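Local coordinates for protein putative HTH-type transcriptional regulator PH0061 (Pyrococcus horikoshii, PDB 2DBB) that probably binds specific DNA sequences as a transcriptional regulator of the AsnC family, through a helix-turn-helix domain, at residues V10-Q13 against L14-L18; R42-D45 against K46-L50. One frame throughout, in Å; residues are numbered along the deposited sequence.

Contact 1. Residues V10-Q13 against L14-L18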
ATOM      1  N   VAL B  10       2.221  24.115   1.902  1.00 45.77           N
ATOM      2  CA  VAL B  10       2.263  23.646   3.282  1.00 41.82           C
ATOM      3  C   VAL B  10       1.436  22.373   3.449  1.00 39.45           C
ATOM      4  O   VAL B  10       1.786  21.500   4.240  1.00 38.34           O
ATOM      5  CB  VAL B  10       1.743  24.721   4.252  1.00 42.22           C
ATOM      6  CG1 VAL B  10       1.648  24.153   5.663  1.00 41.17           C
ATOM      7  CG2 VAL B  10       2.677  25.925   4.227  1.00 43.14           C
ATOM      8  N   ASP B  11       0.338  22.266   2.707  1.00 37.54           N
ATOM      9  CA  ASP B  11      -0.496  21.074   2.794  1.00 36.39           C
ATOM     10  C   ASP B  11       0.294  19.856   2.322  1.00 33.44           C
ATOM     11  O   ASP B  11       0.199  18.780   2.909  1.00 28.65           O
ATOM     12  CB  ASP B  11      -1.762  21.221   1.945  1.00 38.17           C
ATOM     13  CG  ASP B  11      -2.742  22.233   2.518  1.00 40.71           C
ATOM     14  OD1 ASP B  11      -3.086  22.128   3.715  1.00 40.13           O
ATOM     15  OD2 ASP B  11      -3.180  23.129   1.767  1.00 44.68           O
ATOM     16  N   MET B  12       1.081  20.024   1.264  1.00 33.60           N
ATOM     17  CA  MET B  12       1.868  18.913   0.745  1.00 34.52           C
ATOM     18  C   MET B  12       2.933  18.479   1.754  1.00 32.21           C
ATOM     19  O   MET B  12       3.152  17.290   1.950  1.00 31.99           O
ATOM     20  CB  MET B  12       2.526  19.291  -0.585  1.00 36.35           C
ATOM     21  CG  MET B  12       3.162  18.109  -1.334  1.00 41.43           C
ATOM     22  SD  MET B  12       2.000  16.795  -1.866  1.00 44.06           S
ATOM     23  CE  MET B  12       2.385  15.518  -0.714  1.00 43.74           C
ATOM     24  N   GLN B  13       3.586  19.438   2.399  1.00 31.91           N
ATOM     25  CA  GLN B  13       4.615  19.111   3.387  1.00 31.40           C
ATOM     26  C   GLN B  13       3.973  18.309   4.510  1.00 28.94           C
ATOM     27  O   GLN B  13       4.509  17.301   4.967  1.00 28.02           O
ATOM     28  CB  GLN B  13       5.231  20.389   3.956  1.00 33.18           C
ATOM     29  CG  GLN B  13       5.852  21.292   2.900  1.00 37.19           C
ATOM     30  CD  GLN B  13       6.358  22.605   3.476  1.00 38.55           C
ATOM     31  OE1 GLN B  13       5.718  23.200   4.340  1.00 39.05           O
ATOM     32  NE2 GLN B  13       7.500  23.068   2.983  1.00 41.11           N
ATOM     33  N   LEU B  14       2.803  18.773   4.928  1.00 26.98           N
ATOM     34  CA  LEU B  14       2.030  18.145   5.985  1.00 28.02           C
ATOM     35  C   LEU B  14       1.718  16.690   5.608  1.00 25.87           C
ATOM     36  O   LEU B  14       1.820  15.785   6.428  1.00 25.00           O
ATOM     37  CB  LEU B  14       0.751  18.960   6.177  1.00 29.63           C
ATOM     38  CG  LEU B  14       0.000  18.990   7.503  1.00 33.62           C
ATOM     39  CD1 LEU B  14       0.961  19.071   8.683  1.00 35.01           C
ATOM     40  CD2 LEU B  14      -0.920  20.195   7.487  1.00 33.69           C
ATOM     41  N   VAL B  15       1.344  16.473   4.353  1.00 25.97           N
ATOM     42  CA  VAL B  15       1.042  15.134   3.872  1.00 25.12           C
ATOM     43  C   VAL B  15       2.307  14.280   3.916  1.00 26.02           C
ATOM     44  O   VAL B  15       2.286  13.130   4.369  1.00 25.35           O
ATOM     45  CB  VAL B  15       0.483  15.195   2.433  1.00 24.58           C
ATOM     46  CG1 VAL B  15       0.584  13.831   1.765  1.00 24.13           C
ATOM     47  CG2 VAL B  15      -0.974  15.663   2.475  1.00 24.62           C
ATOM     48  N   LYS B  16       3.407  14.851   3.444  1.00 26.33           N
ATOM     49  CA  LYS B  16       4.693  14.161   3.433  1.00 27.30           C
ATOM     50  C   LYS B  16       5.090  13.740   4.854  1.00 25.96           C
ATOM     51  O   LYS B  16       5.525  12.613   5.080  1.00 25.29           O
ATOM     52  CB  LYS B  16       5.769  15.088   2.850  1.00 31.12           C
ATOM     53  CG  LYS B  16       5.661  15.350   1.350  1.00 35.28           C
ATOM     54  CD  LYS B  16       6.167  14.154   0.548  1.00 40.39           C
ATOM     55  CE  LYS B  16       6.335  14.477  -0.938  1.00 42.21           C
ATOM     56  NZ  LYS B  16       5.038  14.678  -1.648  1.00 44.47           N
ATOM     57  N   ILE B  17       4.929  14.653   5.810  1.00 25.49           N
ATOM     58  CA  ILE B  17       5.281  14.379   7.200  1.00 25.06           C
ATOM     59  C   ILE B  17       4.392  13.315   7.843  1.00 24.80           C
ATOM     60  O   ILE B  17       4.893  12.371   8.453  1.00 24.53           O
ATOM     61  CB  ILE B  17       5.231  15.679   8.035  1.00 26.51           C
ATOM     62  CG1 ILE B  17       6.257  16.676   7.479  1.00 28.80           C
ATOM     63  CG2 ILE B  17       5.527  15.381   9.506  1.00 25.82           C
ATOM     64  CD1 ILE B  17       6.230  18.038   8.139  1.00 28.06           C
ATOM     65  N   LEU B  18       3.080  13.467   7.698  1.00 24.29           N
ATOM     66  CA  LEU B  18       2.123  12.522   8.263  1.00 23.18           C
ATOM     67  C   LEU B  18       2.279  11.115   7.716  1.00 25.56           C
ATOM     68  O   LEU B  18       1.892  10.143   8.367  1.00 25.80           O
ATOM     69  CB  LEU B  18       0.694  13.004   8.004  1.00 25.79           C
ATOM     70  CG  LEU B  18       0.295  14.256   8.786  1.00 26.97           C
ATOM     71  CD1 LEU B  18      -1.088  14.711   8.367  1.00 29.94           C
ATOM     72  CD2 LEU B  18       0.344  13.947  10.274  1.00 26.82           C
TER
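M12 reaches along one flank of helix 9-18 to V15, about one turn further on, in the first helix of the winged helix-turn-helix domain. The backbone evidence for an unbroken alpha-helix is a run of four i to i+4 hydrogen bonds: L14 N to V10 O, V15 N to D11 O, K16 N to M12 O and I17 N to Q13 O. All four are fairly straight, with N-H...O angles of at least 151°, and I17 N to Q13 O is the shortest of them, at 2.8 Å.

The apolar contact belongs to M12. With CG anti to the backbone N (chi1 -169°) and the chain bent at chi2 and chi3, the methyl is carried forward along the helix, and M12 CE lies 3.5 Å from V15 CG1, tight for two carbons. L65 of the second subunit packs on both residues, so this flank faces the dimer partner. On another flank L14 and I17 lean on L29 of helix 26-32, and L14 also meets I44 of helix 37-49.

The charged ends of D11 and K16 have partners outside this turn. D11 OD1 forms a salt bridge with R43, and K16 NZ makes a weak hydrogen bond to Y67 of the second subunit. The aliphatic part of K16 stays close to the helix, K16 CG lying 3.2 Å from M12 O. I17 does likewise: anti to its own carbonyl carbon (chi1 -62°), I17 CG1 stands 3.1 Å from Q13 O.

Contact 2. Residues R42-D45 against K46-L50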
ATOM      1  N   ARG B  42      -6.682  23.348  11.479  1.00 32.50           N
ATOM      2  CA  ARG B  42      -7.545  23.695  10.360  1.00 33.54           C
ATOM      3  C   ARG B  42      -7.082  23.051   9.056  1.00 32.61           C
ATOM      4  O   ARG B  42      -7.901  22.544   8.288  1.00 31.71           O
ATOM      5  CB  ARG B  42      -7.619  25.215  10.192  1.00 36.04           C
ATOM      6  CG  ARG B  42      -8.778  25.868  10.948  1.00 44.48           C
ATOM      7  CD  ARG B  42      -8.300  26.960  11.896  1.00 46.74           C
ATOM      8  NE  ARG B  42      -7.385  27.890  11.239  1.00 51.34           N
ATOM      9  CZ  ARG B  42      -6.734  28.870  11.861  1.00 52.78           C
ATOM     10  NH1 ARG B  42      -6.898  29.058  13.163  1.00 52.85           N
ATOM     11  NH2 ARG B  42      -5.905  29.653  11.181  1.00 54.68           N
ATOM     12  N   ARG B  43      -5.775  23.068   8.803  1.00 31.86           N
ATOM     13  CA  ARG B  43      -5.240  22.477   7.580  1.00 30.90           C
ATOM     14  C   ARG B  43      -5.535  20.981   7.497  1.00 30.47           C
ATOM     15  O   ARG B  43      -6.037  20.499   6.486  1.00 28.38           O
ATOM     16  CB  ARG B  43      -3.737  22.726   7.488  1.00 31.23           C
ATOM     17  CG  ARG B  43      -3.390  24.163   7.132  1.00 36.79           C
ATOM     18  CD  ARG B  43      -1.892  24.411   7.138  1.00 38.50           C
ATOM     19  NE  ARG B  43      -1.552  25.677   6.495  1.00 41.41           N
ATOM     20  CZ  ARG B  43      -1.694  25.923   5.194  1.00 43.10           C
ATOM     21  NH1 ARG B  43      -2.168  24.984   4.382  1.00 41.05           N
ATOM     22  NH2 ARG B  43      -1.362  27.109   4.702  1.00 43.63           N
ATOM     23  N   ILE B  44      -5.229  20.249   8.562  1.00 30.67           N
ATOM     24  CA  ILE B  44      -5.481  18.814   8.583  1.00 32.18           C
ATOM     25  C   ILE B  44      -6.965  18.530   8.441  1.00 32.43           C
ATOM     26  O   ILE B  44      -7.363  17.582   7.767  1.00 33.55           O
ATOM     27  CB  ILE B  44      -4.975  18.176   9.886  1.00 32.65           C
ATOM     28  CG1 ILE B  44      -3.449  18.138   9.869  1.00 32.69           C
ATOM     29  CG2 ILE B  44      -5.557  16.772  10.057  1.00 32.36           C
ATOM     30  CD1 ILE B  44      -2.847  17.500  11.095  1.00 36.14           C
ATOM     31  N   ASP B  45      -7.784  19.362   9.065  1.00 33.28           N
ATOM     32  CA  ASP B  45      -9.224  19.175   8.999  1.00 34.92           C
ATOM     33  C   ASP B  45      -9.731  19.344   7.571  1.00 34.38           C
ATOM     34  O   ASP B  45     -10.581  18.584   7.112  1.00 32.70           O
ATOM     35  CB  ASP B  45      -9.922  20.166   9.924  1.00 37.89           C
ATOM     36  CG  ASP B  45     -11.184  19.597  10.519  1.00 42.59           C
ATOM     37  OD1 ASP B  45     -12.280  19.850   9.974  1.00 44.38           O
ATOM     38  OD2 ASP B  45     -11.068  18.873  11.530  1.00 46.65           O
ATOM     39  N   LYS B  46      -9.200  20.334   6.865  1.00 34.19           N
ATOM     40  CA  LYS B  46      -9.606  20.572   5.488  1.00 35.86           C
ATOM     41  C   LYS B  46      -9.155  19.403   4.612  1.00 35.42           C
ATOM     42  O   LYS B  46      -9.900  18.935   3.753  1.00 35.01           O
ATOM     43  CB  LYS B  46      -8.997  21.878   4.975  1.00 37.18           C
ATOM     44  CG  LYS B  46      -9.588  22.366   3.663  1.00 42.31           C
ATOM     45  CD  LYS B  46     -11.097  22.587   3.790  1.00 47.37           C
ATOM     46  CE  LYS B  46     -11.681  23.186   2.518  1.00 50.46           C
ATOM     47  NZ  LYS B  46     -13.152  23.406   2.624  1.00 53.84           N
ATOM     48  N   LEU B  47      -7.933  18.932   4.838  1.00 34.42           N
ATOM     49  CA  LEU B  47      -7.403  17.818   4.065  1.00 35.62           C
ATOM     50  C   LEU B  47      -8.295  16.589   4.210  1.00 35.37           C
ATOM     51  O   LEU B  47      -8.542  15.878   3.238  1.00 36.40           O
ATOM     52  CB  LEU B  47      -5.971  17.490   4.509  1.00 33.74           C
ATOM     53  CG  LEU B  47      -4.926  18.583   4.254  1.00 33.75           C
ATOM     54  CD1 LEU B  47      -3.562  18.110   4.729  1.00 34.92           C
ATOM     55  CD2 LEU B  47      -4.877  18.922   2.773  1.00 34.05           C
ATOM     56  N   LYS B  48      -8.786  16.348   5.421  1.00 36.89           N
ATOM     57  CA  LYS B  48      -9.650  15.200   5.662  1.00 38.69           C
ATOM     58  C   LYS B  48     -11.015  15.416   5.025  1.00 39.35           C
ATOM     59  O   LYS B  48     -11.587  14.497   4.440  1.00 38.99           O
ATOM     60  CB  LYS B  48      -9.816  14.950   7.165  1.00 39.33           C
ATOM     61  CG  LYS B  48      -8.517  14.618   7.893  1.00 41.45           C
ATOM     62  CD  LYS B  48      -8.771  14.024   9.275  1.00 42.81           C
ATOM     63  CE  LYS B  48      -9.615  14.944  10.148  1.00 46.72           C
ATOM     64  NZ  LYS B  48      -9.915  14.340  11.483  1.00 46.98           N
ATOM     65  N   LYS B  49     -11.529  16.637   5.129  1.00 40.35           N
ATOM     66  CA  LYS B  49     -12.833  16.958   4.562  1.00 42.20           C
ATOM     67  C   LYS B  49     -12.819  16.781   3.044  1.00 41.24           C
ATOM     68  O   LYS B  49     -13.780  16.285   2.457  1.00 40.49           O
ATOM     69  CB  LYS B  49     -13.221  18.399   4.899  1.00 45.06           C
ATOM     70  CG  LYS B  49     -14.657  18.748   4.528  1.00 50.26           C
ATOM     71  CD  LYS B  49     -14.939  20.241   4.683  1.00 53.90           C
ATOM     72  CE  LYS B  49     -16.422  20.555   4.475  1.00 56.80           C
ATOM     73  NZ  LYS B  49     -16.954  20.053   3.168  1.00 57.06           N
ATOM     74  N   LEU B  50     -11.714  17.181   2.418  1.00 39.57           N
ATOM     75  CA  LEU B  50     -11.556  17.087   0.972  1.00 37.05           C
ATOM     76  C   LEU B  50     -11.155  15.696   0.487  1.00 35.71           C
ATOM     77  O   LEU B  50     -10.961  15.485  -0.708  1.00 37.42           O
ATOM     78  CB  LEU B  50     -10.513  18.101   0.503  1.00 37.02           C
ATOM     79  CG  LEU B  50     -10.878  19.575   0.676  1.00 38.58           C
ATOM     80  CD1 LEU B  50      -9.688  20.454   0.311  1.00 38.03           C
ATOM     81  CD2 LEU B  50     -12.072  19.898  -0.200  1.00 38.32           C
TER
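L47 lies along the turn formed by R43 and I44 and can be traced outward from the backbone. L47 N donates to R43 O at 3.0 Å, with an N-H...O angle of 162°. L47 CB stands about equally far from two carbonyl oxygens, 3.5 Å from I44 O and 3.6 Å from R43 O. L47 CG, placed beside the backbone N by a chi1 of -65°, comes closer still, 3.1 Å from R43 O, so the branch point sits against the oxygen that accepts the residue's own N-H. Beyond it the methyls draw off: L47 CD1 is 3.9 Å from R43 O and CD2 lies farther out. The side chain also touches D11 of helix 9-18 and I53 of strand 53-60. Cutting L47 back to an alanine is likely to open a gap between helix 37-49, D11 and I53, which would lose this buried packing partner.

Neighbouring residues repeat the helical pattern, K46 N bonding to R42 O, K48 N to I44 O and K49 N to D45 O. K48 CG lies 3.2 Å from I44 O, much as in L47. K48 NZ remains 4.7 Å from D45 OD2, opposite charges near each other but without direct contact. R43 NH1 forms a salt bridge with D8, while I44 packs on Y26 and L29 of helix 26-32. One buried flank, with I44 and L47, and another rich in exposed lysines make this an amphipathic helix, consistent with the second helix of a helix-turn-helix motif, the one that in this fold usually reads DNA.

How the contacts relate
From the N terminus, contact 1 comes first, on helix 9-18; the chain then runs through helix 26-32 before contact 2 follows on helix 37-49. Each contact is local and closes no more than a helical turn, and the two stand in series, neither nested nor crossed. Their centres are only about 12 Å apart, because the helices pack together in one helix-turn-helix domain. The evidence is direct: besides the salt bridge from D11, R43 receives V10, with V10 CG1 3.6 Å from R43 NE, and D11 OD1 lies 3.8 Å from L47 CD2. R43 and L47 thus tie the first helix to the third.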